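Local coordinates for RahU protein (Pseudomonas aeruginosa PAO1, PDB 6ZC2) that belongs to the aegerolysin family and interacts with the membrane lipid ceramide phosphorylethanolamine, at residues S62-F76 and M85-G97. Residues are numbered along the deposited sequence; the frame is centred on the assembly and turned at random.
Sequences SCGRENASSGTQGSF and MGTFSWDDPWKSG. With EDO (1,2-ethanediol), chain D; EDO (1,2-ethanediol), chain F.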
loop_
_atom_site.group_PDB
_atom_site.type_symbol
_atom_site.label_atom_id
_atom_site.label_comp_id
_atom_site.label_asym_id
_atom_site.label_seq_id
_atom_site.Cartn_x
_atom_site.Cartn_y
_atom_site.Cartn_z
ATOM N N SER A 62 4.544 -3.461 -4.840
ATOM C CA SER A 62 5.950 -3.095 -4.779
ATOM C C SER A 62 6.784 -4.336 -4.481
ATOM O O SER A 62 6.353 -5.213 -3.726
ATOM C CB SER A 62 6.185 -2.032 -3.694
ATOM O OG SER A 62 7.546 -1.639 -3.606
ATOM N N CYS A 63 7.970 -4.411 -5.084
ATOM C CA CYS A 63 8.876 -5.527 -4.848
ATOM C C CYS A 63 10.305 -5.008 -4.781
ATOM O O CYS A 63 10.596 -3.867 -5.158
ATOM C CB CYS A 63 8.735 -6.628 -5.911
ATOM S SG CYS A 63 9.193 -6.126 -7.596
ATOM N N GLY A 64 11.205 -5.854 -4.286
ATOM C CA GLY A 64 12.611 -5.519 -4.336
ATOM C C GLY A 64 13.121 -5.455 -5.762
ATOM O O GLY A 64 12.564 -6.058 -6.682
ATOM N N ARG A 65 14.200 -4.700 -5.957
ATOM C CA ARG A 65 14.792 -4.640 -7.287
ATOM C C ARG A 65 15.388 -5.997 -7.651
ATOM O O ARG A 65 15.826 -6.762 -6.787
ATOM C CB ARG A 65 15.815 -3.504 -7.383
ATOM C CG ARG A 65 15.159 -2.122 -7.240
ATOM C CD ARG A 65 15.819 -1.030 -8.090
ATOM N NE ARG A 65 15.013 0.193 -8.156
ATOM C CZ ARG A 65 14.126 0.462 -9.114
ATOM N NH1 ARG A 65 13.441 1.597 -9.088
ATOM N NH2 ARG A 65 13.922 -0.404 -10.099
ATOM N N GLU A 66 15.375 -6.305 -8.947
ATOM C CA GLU A 66 15.688 -7.658 -9.384
ATOM C C GLU A 66 17.110 -8.044 -8.985
ATOM O O GLU A 66 18.058 -7.281 -9.192
ATOM C CB GLU A 66 15.512 -7.779 -10.897
ATOM C CG GLU A 66 15.484 -9.227 -11.326
ATOM C CD GLU A 66 15.031 -9.452 -12.759
ATOM O OE1 GLU A 66 15.166 -8.532 -13.593
ATOM O OE2 GLU A 66 14.553 -10.573 -13.049
ATOM N N ASN A 67 17.250 -9.231 -8.390
ATOM C CA ASN A 67 18.527 -9.798 -7.962
ATOM C C ASN A 67 19.249 -8.970 -6.900
ATOM O O ASN A 67 20.433 -9.213 -6.635
ATOM C CB ASN A 67 19.448 -10.110 -9.146
ATOM C CG ASN A 67 18.926 -11.251 -9.977
ATOM O OD1 ASN A 67 18.548 -12.291 -9.438
ATOM N ND2 ASN A 67 18.883 -11.067 -11.290
ATOM N N ALA A 68 18.578 -8.008 -6.275
ATOM C CA ALA A 68 19.199 -7.194 -5.241
ATOM C C ALA A 68 19.043 -7.854 -3.874
ATOM O O ALA A 68 18.035 -8.506 -3.588
ATOM C CB ALA A 68 18.571 -5.799 -5.215
ATOM N N SER A 69 20.065 -7.689 -3.031
ATOM C CA SER A 69 20.009 -8.189 -1.661
ATOM C C SER A 69 19.312 -7.176 -0.759
ATOM O O SER A 69 19.813 -6.841 0.319
ATOM C CB SER A 69 21.413 -8.503 -1.140
ATOM O OG SER A 69 22.330 -7.476 -1.484
ATOM N N SER A 70 18.162 -6.679 -1.209
ATOM C CA SER A 70 17.332 -5.740 -0.474
ATOM C C SER A 70 15.892 -5.980 -0.905
ATOM O O SER A 70 15.635 -6.510 -1.989
ATOM C CB SER A 70 17.748 -4.289 -0.744
ATOM O OG SER A 70 17.750 -4.008 -2.134
ATOM N N GLY A 71 14.957 -5.596 -0.046
ATOM C CA GLY A 71 13.538 -5.849 -0.257
ATOM C C GLY A 71 12.784 -4.608 -0.688
ATOM O O GLY A 71 13.262 -3.819 -1.513
ATOM N N THR A 72 11.582 -4.437 -0.137
ATOM C CA THR A 72 10.758 -3.276 -0.433
ATOM C C THR A 72 10.309 -2.615 0.864
ATOM O O THR A 72 9.923 -3.296 1.820
ATOM C CB THR A 72 9.540 -3.614 -1.328
ATOM O OG1 THR A 72 8.687 -2.469 -1.374
ATOM C CG2 THR A 72 8.739 -4.814 -0.801
ATOM N N GLN A 73 10.365 -1.282 0.885
ATOM C CA GLN A 73 9.943 -0.482 2.030
ATOM C C GLN A 73 9.484 0.871 1.506
ATOM O O GLN A 73 10.217 1.513 0.746
ATOM C CB GLN A 73 11.106 -0.294 3.010
ATOM C CG GLN A 73 10.741 0.534 4.227
ATOM C CD GLN A 73 11.891 0.677 5.196
ATOM O OE1 GLN A 73 13.055 0.628 4.801
ATOM N NE2 GLN A 73 11.574 0.836 6.476
ATOM N N GLY A 74 8.290 1.299 1.905
ATOM C CA GLY A 74 7.766 2.554 1.394
ATOM C C GLY A 74 6.431 2.899 2.018
ATOM O O GLY A 74 6.025 2.316 3.027
ATOM N N SER A 75 5.751 3.869 1.402
ATOM C CA SER A 75 4.466 4.338 1.912
ATOM C C SER A 75 3.682 5.048 0.815
ATOM O O SER A 75 4.233 5.432 -0.222
ATOM C CB SER A 75 4.648 5.293 3.093
ATOM O OG SER A 75 5.264 6.494 2.675
ATOM N N PHE A 76 2.384 5.231 1.071
ATOM C CA PHE A 76 1.546 6.129 0.285
ATOM C C PHE A 76 0.470 6.722 1.191
ATOM O O PHE A 76 0.090 6.123 2.203
ATOM C CB PHE A 76 0.928 5.472 -0.971
ATOM C CG PHE A 76 0.034 4.289 -0.683
ATOM C CD1 PHE A 76 -1.317 4.459 -0.381
ATOM C CD2 PHE A 76 0.547 2.996 -0.735
ATOM C CE1 PHE A 76 -2.133 3.357 -0.117
ATOM C CE2 PHE A 76 -0.259 1.900 -0.470
ATOM C CZ PHE A 76 -1.600 2.078 -0.165
ATOM N N MET A 85 -6.683 11.304 4.821
ATOM C CA MET A 85 -7.280 10.182 5.543
ATOM C C MET A 85 -6.257 9.429 6.385
ATOM O O MET A 85 -6.577 9.003 7.501
ATOM C CB MET A 85 -7.949 9.212 4.564
ATOM C CG MET A 85 -9.053 9.836 3.730
ATOM S SD MET A 85 -9.498 8.841 2.297
ATOM C CE MET A 85 -9.630 7.234 3.087
ATOM N N GLY A 86 -5.049 9.243 5.865
ATOM C CA GLY A 86 -4.007 8.535 6.581
ATOM C C GLY A 86 -2.924 8.049 5.635
ATOM O O GLY A 86 -2.894 8.407 4.455
ATOM N N THR A 87 -2.029 7.224 6.189
ATOM C CA THR A 87 -0.830 6.757 5.495
ATOM C C THR A 87 -0.694 5.247 5.648
ATOM O O THR A 87 -0.768 4.731 6.769
ATOM C CB THR A 87 0.427 7.426 6.074
ATOM O OG1 THR A 87 0.324 8.845 5.923
ATOM C CG2 THR A 87 1.699 6.911 5.388
ATOM N N PHE A 88 -0.480 4.546 4.530
ATOM C CA PHE A 88 -0.144 3.125 4.546
ATOM C C PHE A 88 1.363 2.961 4.347
ATOM O O PHE A 88 1.923 3.535 3.409
ATOM C CB PHE A 88 -0.892 2.359 3.448
ATOM C CG PHE A 88 -0.703 0.871 3.543
ATOM C CD1 PHE A 88 -1.525 0.101 4.348
ATOM C CD2 PHE A 88 0.342 0.246 2.878
ATOM C CE1 PHE A 88 -1.328 -1.265 4.470
ATOM C CE2 PHE A 88 0.548 -1.117 3.007
ATOM C CZ PHE A 88 -0.284 -1.871 3.804
ATOM N N SER A 89 2.012 2.172 5.212
ATOM C CA SER A 89 3.455 1.962 5.172
ATOM C C SER A 89 3.760 0.477 5.316
ATOM O O SER A 89 2.983 -0.269 5.912
ATOM C CB SER A 89 4.168 2.709 6.314
ATOM O OG SER A 89 4.030 4.111 6.189
ATOM N N TRP A 90 4.919 0.051 4.797
ATOM C CA TRP A 90 5.319 -1.353 4.891
ATOM C C TRP A 90 6.840 -1.478 4.874
ATOM O O TRP A 90 7.560 -0.588 4.405
ATOM C CB TRP A 90 4.735 -2.211 3.745
ATOM C CG TRP A 90 5.325 -1.838 2.408
ATOM C CD1 TRP A 90 6.426 -2.390 1.803
ATOM C CD2 TRP A 90 4.881 -0.782 1.544
ATOM N NE1 TRP A 90 6.683 -1.747 0.615
ATOM C CE2 TRP A 90 5.754 -0.756 0.435
ATOM C CE3 TRP A 90 3.830 0.144 1.601
ATOM C CZ2 TRP A 90 5.602 0.151 -0.611
ATOM C CZ3 TRP A 90 3.686 1.046 0.566
ATOM C CH2 TRP A 90 4.570 1.047 -0.522
ATOM N N ASP A 91 7.314 -2.631 5.355
ATOM C CA ASP A 91 8.733 -2.977 5.337
ATOM C C ASP A 91 8.854 -4.487 5.187
ATOM O O ASP A 91 8.388 -5.234 6.055
ATOM C CB ASP A 91 9.416 -2.507 6.623
ATOM C CG ASP A 91 10.880 -2.882 6.668
ATOM O OD1 ASP A 91 11.535 -2.851 5.604
ATOM O OD2 ASP A 91 11.377 -3.202 7.769
ATOM N N ASP A 92 9.476 -4.927 4.089
ATOM C CA ASP A 92 9.661 -6.342 3.752
ATOM C C ASP A 92 11.149 -6.532 3.486
ATOM O O ASP A 92 11.603 -6.411 2.338
ATOM C CB ASP A 92 8.824 -6.691 2.517
ATOM C CG ASP A 92 8.881 -8.165 2.135
ATOM O OD1 ASP A 92 9.665 -8.934 2.740
ATOM O OD2 ASP A 92 8.129 -8.547 1.208
ATOM N N PRO A 93 11.942 -6.832 4.518
ATOM C CA PRO A 93 13.398 -6.929 4.333
ATOM C C PRO A 93 13.819 -8.199 3.605
ATOM O O PRO A 93 13.108 -9.206 3.563
ATOM C CB PRO A 93 13.950 -6.925 5.767
ATOM C CG PRO A 93 12.819 -6.450 6.632
ATOM C CD PRO A 93 11.570 -6.907 5.942
ATOM N N TRP A 94 15.027 -8.135 3.038
ATOM C CA TRP A 94 15.611 -9.284 2.353
ATOM C C TRP A 94 16.319 -10.226 3.322
ATOM O O TRP A 94 16.219 -11.450 3.182
ATOM C CB TRP A 94 16.599 -8.806 1.286
ATOM C CG TRP A 94 17.404 -9.910 0.657
ATOM C CD1 TRP A 94 17.043 -10.684 -0.410
ATOM C CD2 TRP A 94 18.711 -10.356 1.051
ATOM N NE1 TRP A 94 18.040 -11.586 -0.700
ATOM C CE2 TRP A 94 19.073 -11.406 0.180
ATOM C CE3 TRP A 94 19.607 -9.975 2.056
ATOM C CZ2 TRP A 94 20.291 -12.076 0.284
ATOM C CZ3 TRP A 94 20.818 -10.643 2.156
ATOM C CH2 TRP A 94 21.147 -11.680 1.276
ATOM N N LYS A 95 17.042 -9.677 4.294
ATOM C CA LYS A 95 17.828 -10.498 5.203
ATOM C C LYS A 95 16.924 -11.371 6.067
ATOM O O LYS A 95 15.796 -11.001 6.400
ATOM C CB LYS A 95 18.708 -9.614 6.092
ATOM C CG LYS A 95 18.012 -9.065 7.332
ATOM C CD LYS A 95 18.843 -7.987 8.016
ATOM C CE LYS A 95 20.200 -8.520 8.452
ATOM N NZ LYS A 95 20.473 -8.258 9.895
ATOM N N SER A 96 17.431 -12.547 6.424
ATOM C CA SER A 96 16.660 -13.465 7.243
ATOM C C SER A 96 16.681 -13.021 8.703
ATOM O O SER A 96 17.494 -12.191 9.119
ATOM C CB SER A 96 17.215 -14.884 7.122
ATOM O OG SER A 96 18.463 -15.001 7.783
ATOM N N GLY A 97 15.763 -13.587 9.482
ATOM C CA GLY A 97 15.712 -13.319 10.906
ATOM C C GLY A 97 15.004 -12.045 11.304
ATOM O O GLY A 97 15.153 -11.610 12.452
HETATM C C1 EDO D . 15.175 -3.263 2.577
HETATM O O1 EDO D . 15.479 -4.651 2.450
HETATM C C2 EDO D . 13.842 -3.121 3.303
HETATM O O2 EDO D . 13.993 -3.445 4.692
HETATM C C1 EDO F . -1.513 9.822 9.273
HETATM O O1 EDO F . -1.689 11.240 9.131
HETATM C C2 EDO F . -0.039 9.517 9.507
HETATM O O2 EDO F . 0.740 10.091 8.451
HETATM O O HOH W 1 8.592 0.934 7.330
#
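Trp90 lies flat against Gly74 across the antiparallel beta hairpin of strands 72-80 and 83-92, within the five-stranded sheet of the aegerolysin beta sandwich. The strand segments run at 167°, and backbone evidence for the pairing comes from three hydrogen-bonded pairs, Thr72 with Asp92, Gly74 with Trp90 and Phe76 with Phe88, each bonded in both directions. The shortest of these bonds, Asp92 N to Thr72 O, measures 2.8 Å.

Aromatic side chains dominate the inner face beside Gly74, where Ile7 of strand 6-13 meets both Phe88 and Trp90. With Trp90 CG flanked by its own N and C, the indole folds back over the partner strand: Gly74 CA stands 4.0 Å from the centroid of its six-membered ring, a CH-pi contact permitted by the missing side chain. Beside it, Phe88 CB sits over a face of Phe76, 4.0 Å from the ring centroid, while the two phenyl rings are near parallel but displaced, with centroids 5.5 Å apart and little overlap. Beyond the strands, Ser69 CA lies over the Trp94 indole, 3.7 Å from Trp94 CD2.

On the other face, the Gln73 amide stacks on the Asp91 carboxylate, their planes 23° apart, with Gln73 CD 3.6 Å from Asp91 OD1. This OD1 also accepts a hydrogen bond from a 1,2-ethanediol, whose other hydroxyl oxygen accepts one from Gly71 N.

A short chain of hydrogen bonds ties the hairpin to strand 58-63: Trp90 NE1 donates to Thr72 OG1 at 2.9 Å, nearly straight (N-H...O 173°), with the oxygen close to the indole plane, and Thr72 OG1 in turn donates to Ser62 OG at 2.6 Å.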